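Local coordinates for protein ecdysteroid-phosphate phosphatase (Bombyx mori, PDB 3C7T) that dephosphorylates ecdysteroid phosphates such as ecdysone 22-phosphate to release the active hormones, and also acts as a protein tyrosine phosphatase, here represented by its phosphoglycerate-mutase-like domain bound to tungstate, at residues 45-50 and 55-60; 87-92 and 130-135. All coordinates share one frame; numbering follows the deposited sequence.

Contact 1 of 2, residues 45-50 and 55-60; sequences AHRAGG and VKDTPL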
loop_
_atom_site.group_PDB
_atom_site.type_symbol
_atom_site.label_atom_id
_atom_site.label_comp_id
_atom_site.label_asym_id
_atom_site.label_seq_id
_atom_site.Cartn_x
_atom_site.Cartn_y
_atom_site.Cartn_z
ATOM N N ALA A 45 16.429 10.875 5.861
ATOM C CA ALA A 45 17.463 11.005 6.875
ATOM C C ALA A 45 18.745 11.509 6.260
ATOM O O ALA A 45 19.035 11.239 5.091
ATOM C CB ALA A 45 17.723 9.660 7.544
ATOM N N HIS A 46 19.531 12.231 7.055
ATOM C CA HIS A 46 20.828 12.661 6.593
ATOM C C HIS A 46 21.706 11.443 6.248
ATOM O O HIS A 46 21.697 10.418 6.944
ATOM C CB HIS A 46 21.509 13.523 7.661
ATOM C CG HIS A 46 22.956 13.773 7.383
ATOM N ND1 HIS A 46 23.385 14.636 6.394
ATOM C CD2 HIS A 46 24.075 13.258 7.950
ATOM C CE1 HIS A 46 24.707 14.650 6.372
ATOM N NE2 HIS A 46 25.151 13.827 7.309
ATOM N N ARG A 47 22.462 11.565 5.165
ATOM C CA ARG A 47 23.489 10.572 4.846
ATOM C C ARG A 47 24.675 11.310 4.260
ATOM O O ARG A 47 24.513 12.386 3.679
ATOM C CB ARG A 47 22.960 9.521 3.873
ATOM C CG ARG A 47 22.545 10.065 2.508
ATOM C CD ARG A 47 21.909 8.962 1.661
ATOM N NE ARG A 47 22.847 7.904 1.278
ATOM C CZ ARG A 47 22.470 6.732 0.774
ATOM N NH1 ARG A 47 21.179 6.460 0.638
ATOM N NH2 ARG A 47 23.375 5.817 0.440
ATOM N N ALA A 48 25.858 10.734 4.410
ATOM C CA ALA A 48 27.088 11.400 3.973
ATOM C C ALA A 48 27.056 11.785 2.500
ATOM O O ALA A 48 27.574 12.835 2.124
ATOM C CB ALA A 48 28.298 10.527 4.270
ATOM N N GLY A 49 26.448 10.942 1.665
ATOM C CA GLY A 49 26.394 11.183 0.226
ATOM C C GLY A 49 25.280 12.135 -0.185
ATOM O O GLY A 49 25.147 12.449 -1.342
ATOM N N GLY A 50 24.485 12.596 0.775
ATOM C CA GLY A 50 23.397 13.537 0.494
ATOM C C GLY A 50 22.486 13.061 -0.623
ATOM O O GLY A 50 22.308 11.858 -0.815
ATOM N N VAL A 55 20.094 9.042 -5.029
ATOM C CA VAL A 55 20.021 8.629 -6.450
ATOM C C VAL A 55 20.576 7.204 -6.603
ATOM O O VAL A 55 19.953 6.343 -7.224
ATOM C CB VAL A 55 20.774 9.609 -7.382
ATOM C CG1 VAL A 55 20.785 9.097 -8.803
ATOM C CG2 VAL A 55 20.143 10.973 -7.338
ATOM N N LYS A 56 21.738 6.956 -6.014
ATOM C CA LYS A 56 22.419 5.651 -6.110
ATOM C C LYS A 56 21.813 4.541 -5.254
ATOM O O LYS A 56 22.028 3.345 -5.524
ATOM C CB LYS A 56 23.891 5.815 -5.719
ATOM C CG LYS A 56 24.692 6.684 -6.679
ATOM C CD LYS A 56 26.028 7.094 -6.101
ATOM C CE LYS A 56 26.867 7.715 -7.193
ATOM N NZ LYS A 56 27.626 8.912 -6.720
ATOM N N ASP A 57 21.083 4.925 -4.214
ATOM C CA ASP A 57 20.679 3.982 -3.166
ATOM C C ASP A 57 19.261 4.346 -2.733
ATOM O O ASP A 57 19.050 4.970 -1.694
ATOM C CB ASP A 57 21.703 4.030 -2.002
ATOM C CG ASP A 57 21.432 2.978 -0.897
ATOM O OD1 ASP A 57 20.931 1.852 -1.212
ATOM O OD2 ASP A 57 21.747 3.296 0.282
ATOM N N THR A 58 18.296 3.953 -3.569
ATOM C CA THR A 58 16.880 4.353 -3.412
ATOM C C THR A 58 16.218 3.952 -2.078
ATOM O O THR A 58 16.491 2.872 -1.547
ATOM C CB THR A 58 16.054 3.789 -4.585
ATOM O OG1 THR A 58 14.755 4.398 -4.593
ATOM C CG2 THR A 58 15.952 2.261 -4.480
ATOM N N PRO A 59 15.363 4.827 -1.514
ATOM C CA PRO A 59 14.481 4.435 -0.398
ATOM C C PRO A 59 13.361 3.527 -0.915
ATOM O O PRO A 59 13.121 3.467 -2.130
ATOM C CB PRO A 59 13.838 5.760 0.013
ATOM C CG PRO A 59 14.680 6.838 -0.587
ATOM C CD PRO A 59 15.218 6.252 -1.857
ATOM N N LEU A 60 12.656 2.861 0.002
ATOM C CA LEU A 60 11.328 2.310 -0.329
ATOM C C LEU A 60 10.307 3.427 -0.425
ATOM O O LEU A 60 10.437 4.439 0.249
ATOM C CB LEU A 60 10.843 1.373 0.776
ATOM C CG LEU A 60 11.620 0.112 1.137
ATOM C CD1 LEU A 60 10.882 -0.586 2.276
ATOM C CD2 LEU A 60 11.739 -0.806 -0.107
#
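The guanidinium edge of R47 overlaps OD2 of the D57 carboxylate, closing the loop before helix 50-56 onto the residue that follows that helix. R47 grips end-on with both terminal nitrogens, and both bonds converge on a single oxygen: NH2 lies 3.0 Å and NH1 3.2 Å from D57 OD2. The NH2 bond uses the anti lone pair of OD2 and is moderately bent, with an N-H...O angle of 145°; NH1 reaches the same side but from well out of the carboxylate plane. The two flat groups stand almost perpendicular, 89° apart, in place of the coplanar pairing that would engage both carboxylate oxygens. OD1 instead probably accepts the backbone N-H of L91, at the start of helix 91-104. R47 is shared as well: its NH2 also forms a salt bridge with D131, and its guanidinium makes a cation-pi contact with Y54. A bend at chi3 (-67°) turns the guanidinium at the end of the arm. Behind it, a type I turn runs from R47 to G50, with G50 N 2.9 Å from R47 O. By nearest atoms, the D57 side chain is about 8 Å from that of H192 and about 9 Å from the tungstate, so this buried salt bridge, shared among loops and a helix start, lies close to the tungstate site of the histidine phosphatase domain without touching the ion.

Contact 2 of 2, residues 87-92 and 130-135; sequences ASPALR and IDFMTP. With WO4 (tungstate(VI)ion), chain E.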
loop_
_atom_site.group_PDB
_atom_site.type_symbol
_atom_site.label_atom_id
_atom_site.label_comp_id
_atom_site.label_asym_id
_atom_site.label_seq_id
_atom_site.Cartn_x
_atom_site.Cartn_y
_atom_site.Cartn_z
ATOM N N ALA A 87 20.205 -8.342 6.626
ATOM C CA ALA A 87 19.772 -7.527 5.497
ATOM C C ALA A 87 20.947 -7.123 4.631
ATOM O O ALA A 87 22.026 -6.798 5.139
ATOM C CB ALA A 87 19.042 -6.304 5.975
ATOM N N SER A 88 20.731 -7.146 3.313
ATOM C CA SER A 88 21.679 -6.565 2.377
ATOM C C SER A 88 21.893 -5.107 2.778
ATOM O O SER A 88 21.003 -4.503 3.338
ATOM C CB SER A 88 21.079 -6.627 0.969
ATOM O OG SER A 88 21.721 -5.713 0.122
ATOM N N PRO A 89 23.089 -4.540 2.522
ATOM C CA PRO A 89 23.319 -3.165 2.965
ATOM C C PRO A 89 22.602 -2.078 2.130
ATOM O O PRO A 89 22.664 -0.898 2.503
ATOM C CB PRO A 89 24.853 -3.029 2.885
ATOM C CG PRO A 89 25.243 -3.984 1.821
ATOM C CD PRO A 89 24.286 -5.132 1.897
ATOM N N ALA A 90 21.933 -2.466 1.031
ATOM C CA ALA A 90 21.109 -1.536 0.236
ATOM C C ALA A 90 20.026 -0.948 1.123
ATOM O O ALA A 90 19.365 -1.690 1.887
ATOM C CB ALA A 90 20.473 -2.257 -0.966
ATOM N N LEU A 91 19.795 0.364 0.995
ATOM C CA LEU A 91 18.825 1.029 1.866
ATOM C C LEU A 91 17.447 0.403 1.769
ATOM O O LEU A 91 16.757 0.283 2.795
ATOM C CB LEU A 91 18.704 2.520 1.567
ATOM C CG LEU A 91 17.630 3.243 2.371
ATOM C CD1 LEU A 91 17.916 3.171 3.898
ATOM C CD2 LEU A 91 17.426 4.699 1.847
ATOM N N ARG A 92 17.042 0.015 0.566
ATOM C CA ARG A 92 15.718 -0.630 0.382
ATOM C C ARG A 92 15.568 -1.923 1.194
ATOM O O ARG A 92 14.471 -2.260 1.669
ATOM C CB ARG A 92 15.455 -0.877 -1.109
ATOM C CG ARG A 92 16.499 -1.770 -1.776
ATOM C CD ARG A 92 16.257 -1.822 -3.275
ATOM N NE ARG A 92 17.251 -2.527 -4.087
ATOM C CZ ARG A 92 18.398 -2.001 -4.547
ATOM N NH1 ARG A 92 18.787 -0.761 -4.210
ATOM N NH2 ARG A 92 19.189 -2.742 -5.319
ATOM N N ILE A 130 27.805 2.966 -6.164
ATOM C CA ILE A 130 27.607 2.265 -4.889
ATOM C C ILE A 130 27.795 3.231 -3.716
ATOM O O ILE A 130 28.838 3.863 -3.573
ATOM C CB ILE A 130 28.513 0.999 -4.750
ATOM C CG1 ILE A 130 28.046 -0.100 -5.719
ATOM C CG2 ILE A 130 28.493 0.475 -3.318
ATOM C CD1 ILE A 130 29.043 -1.245 -5.940
ATOM N N ASP A 131 26.759 3.355 -2.887
ATOM C CA ASP A 131 26.762 4.316 -1.800
ATOM C C ASP A 131 25.850 3.733 -0.725
ATOM O O ASP A 131 24.626 3.675 -0.910
ATOM C CB ASP A 131 26.253 5.685 -2.308
ATOM C CG ASP A 131 26.420 6.807 -1.276
ATOM O OD1 ASP A 131 26.033 6.618 -0.097
ATOM O OD2 ASP A 131 26.933 7.888 -1.656
ATOM N N PHE A 132 26.448 3.245 0.366
ATOM C CA PHE A 132 25.683 2.653 1.472
ATOM C C PHE A 132 25.632 3.588 2.669
ATOM O O PHE A 132 26.624 4.284 2.964
ATOM C CB PHE A 132 26.274 1.300 1.908
ATOM C CG PHE A 132 26.234 0.250 0.837
ATOM C CD1 PHE A 132 25.061 0.005 0.123
ATOM C CD2 PHE A 132 27.356 -0.502 0.543
ATOM C CE1 PHE A 132 25.027 -0.964 -0.873
ATOM C CE2 PHE A 132 27.326 -1.487 -0.463
ATOM C CZ PHE A 132 26.159 -1.710 -1.163
ATOM N N MET A 133 24.494 3.601 3.364
ATOM C CA MET A 133 24.428 4.337 4.628
ATOM C C MET A 133 25.085 3.500 5.704
ATOM O O MET A 133 24.958 2.276 5.713
ATOM C CB MET A 133 22.989 4.703 5.011
ATOM C CG MET A 133 22.378 5.813 4.137
ATOM S SD MET A 133 20.596 6.101 4.386
ATOM C CE MET A 133 20.578 6.870 6.008
ATOM N N THR A 134 25.815 4.158 6.605
ATOM C CA THR A 134 26.507 3.457 7.671
ATOM C C THR A 134 25.487 2.984 8.696
ATOM O O THR A 134 24.422 3.585 8.801
ATOM C CB THR A 134 27.521 4.395 8.367
ATOM O OG1 THR A 134 26.819 5.523 8.915
ATOM C CG2 THR A 134 28.551 4.900 7.372
ATOM N N PRO A 135 25.790 1.893 9.437
ATOM C CA PRO A 135 24.981 1.519 10.612
ATOM C C PRO A 135 24.631 2.710 11.523
ATOM O O PRO A 135 23.487 2.829 11.945
ATOM C CB PRO A 135 25.859 0.493 11.323
ATOM C CG PRO A 135 26.602 -0.175 10.182
ATOM C CD PRO A 135 26.870 0.916 9.189
HETATM W W WO4 E . 16.051 -5.678 -6.541
HETATM O O1 WO4 E . 15.354 -7.426 -6.101
HETATM O O2 WO4 E . 17.132 -6.193 -8.127
HETATM O O3 WO4 E . 14.873 -4.281 -7.318
HETATM O O4 WO4 E . 17.414 -4.929 -5.341
HETATM O O HOH W 1 24.357 -0.292 4.641
HETATM O O HOH W 2 22.304 2.157 2.453
#
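P89 lays its pyrrolidine ring over one face of the F132 ring, with CG 3.9 Å from the ring centroid and 13° off the ring normal, a CH-pi contact close to the middle of the face. The P89 carbonyl lies near another part of the phenyl, its O 3.5 Å from F132 CD1. With CG anti to its own carbonyl carbon (chi1 -63°), F132 extends from its loop so that the ring lies against P89. With the ring cut back to an alanine, P89 CG would probably be left without the face it packs on, and the F119 ring, which meets that of F132 edge-to-face, would probably be freer to turn. Beside this CH-pi contact, L91 and M133 cross at an angle, and the CD1 branch of L91 meets M133 SD at 4.0 Å. No direct hydrogen bond joins the two segments; two waters link them, both donating to P89 O. One also donates to M133 O, 2.8 Å away, while the other accepts from M133 N, also at 2.8 Å. On the ligand side, R92 is extended from CG to NE and presents its guanidinium edge to tungstate, NE and NH2 lying 2.7 and 2.8 Å from O4. A90 CB sits over one guanidinium face, offset toward the rim. S88 OG is hydrogen-bonded to H192, a tungstate ligand and probable active-site residue, so the 87-92 segment touches the site through S88 as well as R92. This segment leads from strand 84-87 of the central sheet into helix 91-104, with P89 against V114 of strand 112-114; L91 and M133 both touch Y54 of helix 50-56 and L138 of helix 135-140.

How the contacts relate
Both contacts are buried, but contact 2 lies nearer the middle of the chain, its centre about 10 Å from that of the chain, against about 16 Å for contact 1. Charge dominates contact 1, a local closure around helix 50-56; contact 2 joins parts of the chain far apart in sequence through an aromatic face, apolar branches and bridging waters. Their centres are about 9 Å apart, and they touch directly, through two polar links and through packing of R47 on M133, with R47 CZ 3.5 Å from M133 CG. Thus the 130-135 loop and the start of helix 91-104 meet both contacts, though of the residues in the two contacts R92 is the one that binds tungstate.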